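Local coordinates for EH1AB1 (Metagenome, PDB 6I8F), which probably hydrolyses carboxylic esters, as a metagenomic ester hydrolase of the alpha/beta-hydrolase fold, at residues L87-A91 and G92-T96; A235-P238 and E239-L243. All blocks are in the same frame, centred on the assembly; numbering follows the deposited sequence.

How the contacts relate
Contact 1 comes first along the chain, in the connection from strand 78-85 to strand 94-100; contact 2 follows much later, where helix 230-236 runs out on the way to strand 262-267. Both lie at the surface on opposite sides of the chain's centre, their centres about 41 Å apart and their nearest atoms about 22 Å, so they do not touch. What joins them is the mixed sheet: 87-96 feeds directly into one of its inner strands, whereas 235-243 belongs to the excursion between strands 198-202 and 262-267, the place where alpha/beta hydrolases commonly insert cap elements. Contact 1 thus leads from the surface into the sheet, while contact 2 lies probably on the cap side.

Contact 1: L87-A91 and G92-T96; sequences LGEAA and GLLPT
The branched end of Leu94 lies to one side of the plane of the flat peptide joining Ala91 to Gly92, beyond its carbonyl oxygen, with CG of Leu94 4.1 Å from O of Ala91. The Ala91 methyl leans to that side too, its CB 4.1 Å from CD2 of Leu94. On the next peptide, the carbonyl oxygen of Gly92 accepts a hydrogen bond from a bound glycerol, probably from the crystallisation liquor. Leu94 sets CG anti to its own carbonyl carbon (chi1 -71°), which carries CD2 back across the loop until it also meets CB of Glu89 at 4.2 Å. One methyl of Leu94 thus meets both Ala91 and Glu89 by apolar packing, while Glu89 directs its bent chain to Arg125 and gives its carbonyl oxygen to Arg85. Further on, Thr96 OG1 donates to Leu94 O over 2.7 Å, arriving well above the carbonyl plane, 46° out of it; Gln127 is a second partner of this hydroxyl. The loop brings the chain from strand 78-85 into strand 94-100, an inner strand of the alpha/beta-hydrolase sheet, flanked by the parallel strands 127-132 and 169-174.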
loop_
_atom_site.group_PDB
_atom_site.type_symbol
_atom_site.label_atom_id
_atom_site.label_comp_id
_atom_site.label_asym_id
_atom_site.label_seq_id
_atom_site.Cartn_x
_atom_site.Cartn_y
_atom_site.Cartn_z
ATOM N N LEU A 87 -4.388 3.028 -21.838
ATOM C CA LEU A 87 -5.459 3.862 -22.375
ATOM C C LEU A 87 -5.320 5.291 -21.855
ATOM O O LEU A 87 -5.130 5.496 -20.658
ATOM C CB LEU A 87 -6.809 3.319 -21.922
ATOM C CG LEU A 87 -7.393 2.185 -22.745
ATOM C CD1 LEU A 87 -8.786 1.854 -22.224
ATOM C CD2 LEU A 87 -7.436 2.543 -24.224
ATOM N N GLY A 88 -5.409 6.255 -22.781
ATOM C CA GLY A 88 -5.614 7.661 -22.460
ATOM C C GLY A 88 -4.324 8.443 -22.282
ATOM O O GLY A 88 -4.379 9.671 -22.221
ATOM N N GLU A 89 -3.176 7.757 -22.166
ATOM C CA GLU A 89 -1.886 8.432 -21.949
ATOM C C GLU A 89 -1.277 8.791 -23.311
ATOM O O GLU A 89 -1.097 7.914 -24.163
ATOM C CB GLU A 89 -0.930 7.564 -21.123
ATOM C CG GLU A 89 -1.343 7.429 -19.664
ATOM C CD GLU A 89 -1.400 8.737 -18.883
ATOM O OE1 GLU A 89 -0.337 9.392 -18.759
ATOM O OE2 GLU A 89 -2.508 9.102 -18.397
ATOM N N ALA A 90 -0.949 10.078 -23.484
ATOM C CA ALA A 90 -0.421 10.625 -24.741
ATOM C C ALA A 90 1.057 11.025 -24.627
ATOM O O ALA A 90 1.650 11.423 -25.631
ATOM C CB ALA A 90 -1.255 11.807 -25.170
ATOM N N ALA A 91 1.657 10.933 -23.434
ATOM C CA ALA A 91 3.055 11.355 -23.255
ATOM C C ALA A 91 3.991 10.403 -24.015
ATOM O O ALA A 91 3.687 9.221 -24.192
ATOM C CB ALA A 91 3.408 11.416 -21.790
ATOM N N GLY A 92 5.142 10.928 -24.438
ATOM C CA GLY A 92 6.123 10.160 -25.186
ATOM C C GLY A 92 6.782 9.099 -24.313
ATOM O O GLY A 92 6.631 7.886 -24.541
ATOM N N LEU A 93 7.506 9.564 -23.294
ATOM C CA LEU A 93 8.251 8.701 -22.387
ATOM C C LEU A 93 7.398 8.460 -21.139
ATOM O O LEU A 93 7.068 9.394 -20.425
ATOM C CB LEU A 93 9.583 9.362 -22.029
ATOM C CG LEU A 93 10.491 9.701 -23.212
ATOM C CD1 LEU A 93 11.750 10.415 -22.734
ATOM C CD2 LEU A 93 10.838 8.455 -24.011
ATOM N N LEU A 94 7.025 7.202 -20.902
ATOM C CA LEU A 94 6.163 6.874 -19.779
ATOM C C LEU A 94 6.985 6.227 -18.678
ATOM O O LEU A 94 7.912 5.463 -18.951
ATOM C CB LEU A 94 5.060 5.915 -20.230
ATOM C CG LEU A 94 3.986 6.521 -21.121
ATOM C CD1 LEU A 94 3.065 5.435 -21.643
ATOM C CD2 LEU A 94 3.195 7.585 -20.370
ATOM N N PRO A 95 6.602 6.443 -17.402
ATOM C CA PRO A 95 7.067 5.575 -16.330
ATOM C C PRO A 95 6.686 4.155 -16.785
ATOM O O PRO A 95 5.638 3.961 -17.403
ATOM C CB PRO A 95 6.333 6.028 -15.058
ATOM C CG PRO A 95 5.554 7.280 -15.454
ATOM C CD PRO A 95 5.587 7.407 -16.962
ATOM N N THR A 96 7.563 3.189 -16.519
ATOM C CA THR A 96 7.499 1.888 -17.172
ATOM C C THR A 96 7.777 0.791 -16.142
ATOM O O THR A 96 8.738 0.879 -15.388
ATOM C CB THR A 96 8.494 1.808 -18.341
ATOM O OG1 THR A 96 8.099 2.752 -19.340
ATOM C CG2 THR A 96 8.568 0.427 -18.951
#

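Contact 2: A235-P238 and E239-L243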
loop_
_atom_site.group_PDB
_atom_site.type_symbol
_atom_site.label_atom_id
_atom_site.label_comp_id
_atom_site.label_asym_id
_atom_site.label_seq_id
_atom_site.Cartn_x
_atom_site.Cartn_y
_atom_site.Cartn_z
ATOM N N ALA A 235 13.880 -29.247 -12.080
ATOM C CA ALA A 235 14.081 -28.767 -13.423
ATOM C C ALA A 235 15.030 -27.562 -13.393
ATOM O O ALA A 235 15.875 -27.384 -14.282
ATOM C CB ALA A 235 12.740 -28.430 -14.034
ATOM N N TYR A 236 14.900 -26.747 -12.341
ATOM C CA TYR A 236 15.491 -25.397 -12.276
ATOM C C TYR A 236 16.892 -25.411 -11.643
ATOM O O TYR A 236 17.805 -24.753 -12.127
ATOM C CB TYR A 236 14.533 -24.492 -11.498
ATOM C CG TYR A 236 14.998 -23.072 -11.287
ATOM C CD1 TYR A 236 15.416 -22.285 -12.350
ATOM C CD2 TYR A 236 14.993 -22.509 -10.018
ATOM C CE1 TYR A 236 15.825 -20.976 -12.160
ATOM C CE2 TYR A 236 15.397 -21.199 -9.811
ATOM C CZ TYR A 236 15.807 -20.429 -10.885
ATOM O OH TYR A 236 16.196 -19.138 -10.684
ATOM N N VAL A 237 17.044 -26.139 -10.532
ATOM C CA VAL A 237 18.207 -25.980 -9.673
ATOM C C VAL A 237 19.158 -27.156 -9.864
ATOM O O VAL A 237 18.791 -28.298 -9.590
ATOM C CB VAL A 237 17.802 -25.834 -8.195
ATOM C CG1 VAL A 237 19.019 -25.551 -7.322
ATOM C CG2 VAL A 237 16.756 -24.748 -8.017
ATOM N N PRO A 238 20.407 -26.912 -10.322
ATOM C CA PRO A 238 21.434 -27.950 -10.329
ATOM C C PRO A 238 21.717 -28.480 -8.918
ATOM O O PRO A 238 21.821 -27.700 -7.960
ATOM C CB PRO A 238 22.684 -27.256 -10.894
ATOM C CG PRO A 238 22.133 -26.067 -11.661
ATOM C CD PRO A 238 20.889 -25.655 -10.903
ATOM N N GLU A 239 21.826 -29.807 -8.813
ATOM C CA GLU A 239 22.367 -30.470 -7.618
ATOM C C GLU A 239 23.659 -29.767 -7.175
ATOM O O GLU A 239 24.489 -29.392 -8.004
ATOM C CB GLU A 239 22.640 -31.940 -7.934
ATOM C CG GLU A 239 23.344 -32.678 -6.820
ATOM C CD GLU A 239 23.518 -34.163 -7.084
ATOM O OE1 GLU A 239 23.303 -34.587 -8.235
ATOM O OE2 GLU A 239 23.854 -34.889 -6.134
ATOM N N ASP A 240 23.815 -29.598 -5.858
ATOM C CA ASP A 240 24.998 -28.981 -5.231
ATOM C C ASP A 240 25.004 -27.454 -5.407
ATOM O O ASP A 240 26.032 -26.818 -5.118
ATOM C CB ASP A 240 26.343 -29.462 -5.798
ATOM C CG ASP A 240 26.589 -30.960 -5.810
ATOM O OD1 ASP A 240 26.241 -31.633 -4.817
ATOM O OD2 ASP A 240 27.143 -31.439 -6.817
ATOM N N THR A 241 23.913 -26.857 -5.905
ATOM C CA THR A 241 23.826 -25.404 -5.874
ATOM C C THR A 241 23.709 -25.017 -4.399
ATOM O O THR A 241 22.959 -25.633 -3.660
ATOM C CB THR A 241 22.672 -24.858 -6.728
ATOM O OG1 THR A 241 22.817 -25.358 -8.058
ATOM C CG2 THR A 241 22.642 -23.343 -6.778
ATOM N N ASP A 242 24.499 -24.036 -3.972
ATOM C CA ASP A 242 24.360 -23.472 -2.641
ATOM C C ASP A 242 23.012 -22.736 -2.579
ATOM O O ASP A 242 22.786 -21.784 -3.322
ATOM C CB ASP A 242 25.515 -22.522 -2.317
ATOM C CG ASP A 242 25.535 -22.075 -0.866
ATOM O OD1 ASP A 242 24.481 -22.175 -0.188
ATOM O OD2 ASP A 242 26.607 -21.639 -0.418
ATOM N N LEU A 243 22.140 -23.166 -1.670
ATOM C CA LEU A 243 20.789 -22.645 -1.602
ATOM C C LEU A 243 20.739 -21.307 -0.849
ATOM O O LEU A 243 19.674 -20.714 -0.743
ATOM C CB LEU A 243 19.891 -23.693 -0.949
ATOM C CG LEU A 243 19.713 -24.985 -1.741
ATOM C CD1 LEU A 243 18.704 -25.885 -1.061
ATOM C CD2 LEU A 243 19.293 -24.711 -3.175
#
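With chi1 at -55°, Thr241 holds OG1 beside its own backbone N, and both groups reach back to Pro238 O from the same face of its carbonyl plane. Val237 meanwhile places CG1 anti to its backbone N, bringing this methyl within 3.8 Å of CB of Thr241. The hydroxyl bond, OG1 of Thr241 to O of Pro238, is short at 2.5 Å, its donor tilted 27° from the carbonyl plane. The amide bond is longer, 3.1 Å from Thr241 N to Pro238 O, with the donor farther above the plane. OG1 also sits over one face of the pyrrolidine ring, 3.4 Å from CD of Pro238. The amide bond closes a type II beta turn from Pro238 to Thr241, in which Asp240 takes the positive phi of the third position; Val237 has just left the helical conformation of helix 230-236, so the turn reverses the chain directly beyond the helix end. A valine in place of Thr241 would probably leave Pro238 O with the backbone amide as its one donor within the turn, holding it less firmly. Beyond the turn, Leu243 brings CD2 to 4.2 Å from the same CG1 of Val237. Thr241 also packs on Phe141 and Leu248, and Leu243 O accepts a hydrogen bond from Ser249, while Tyr236 stacks on Phe105.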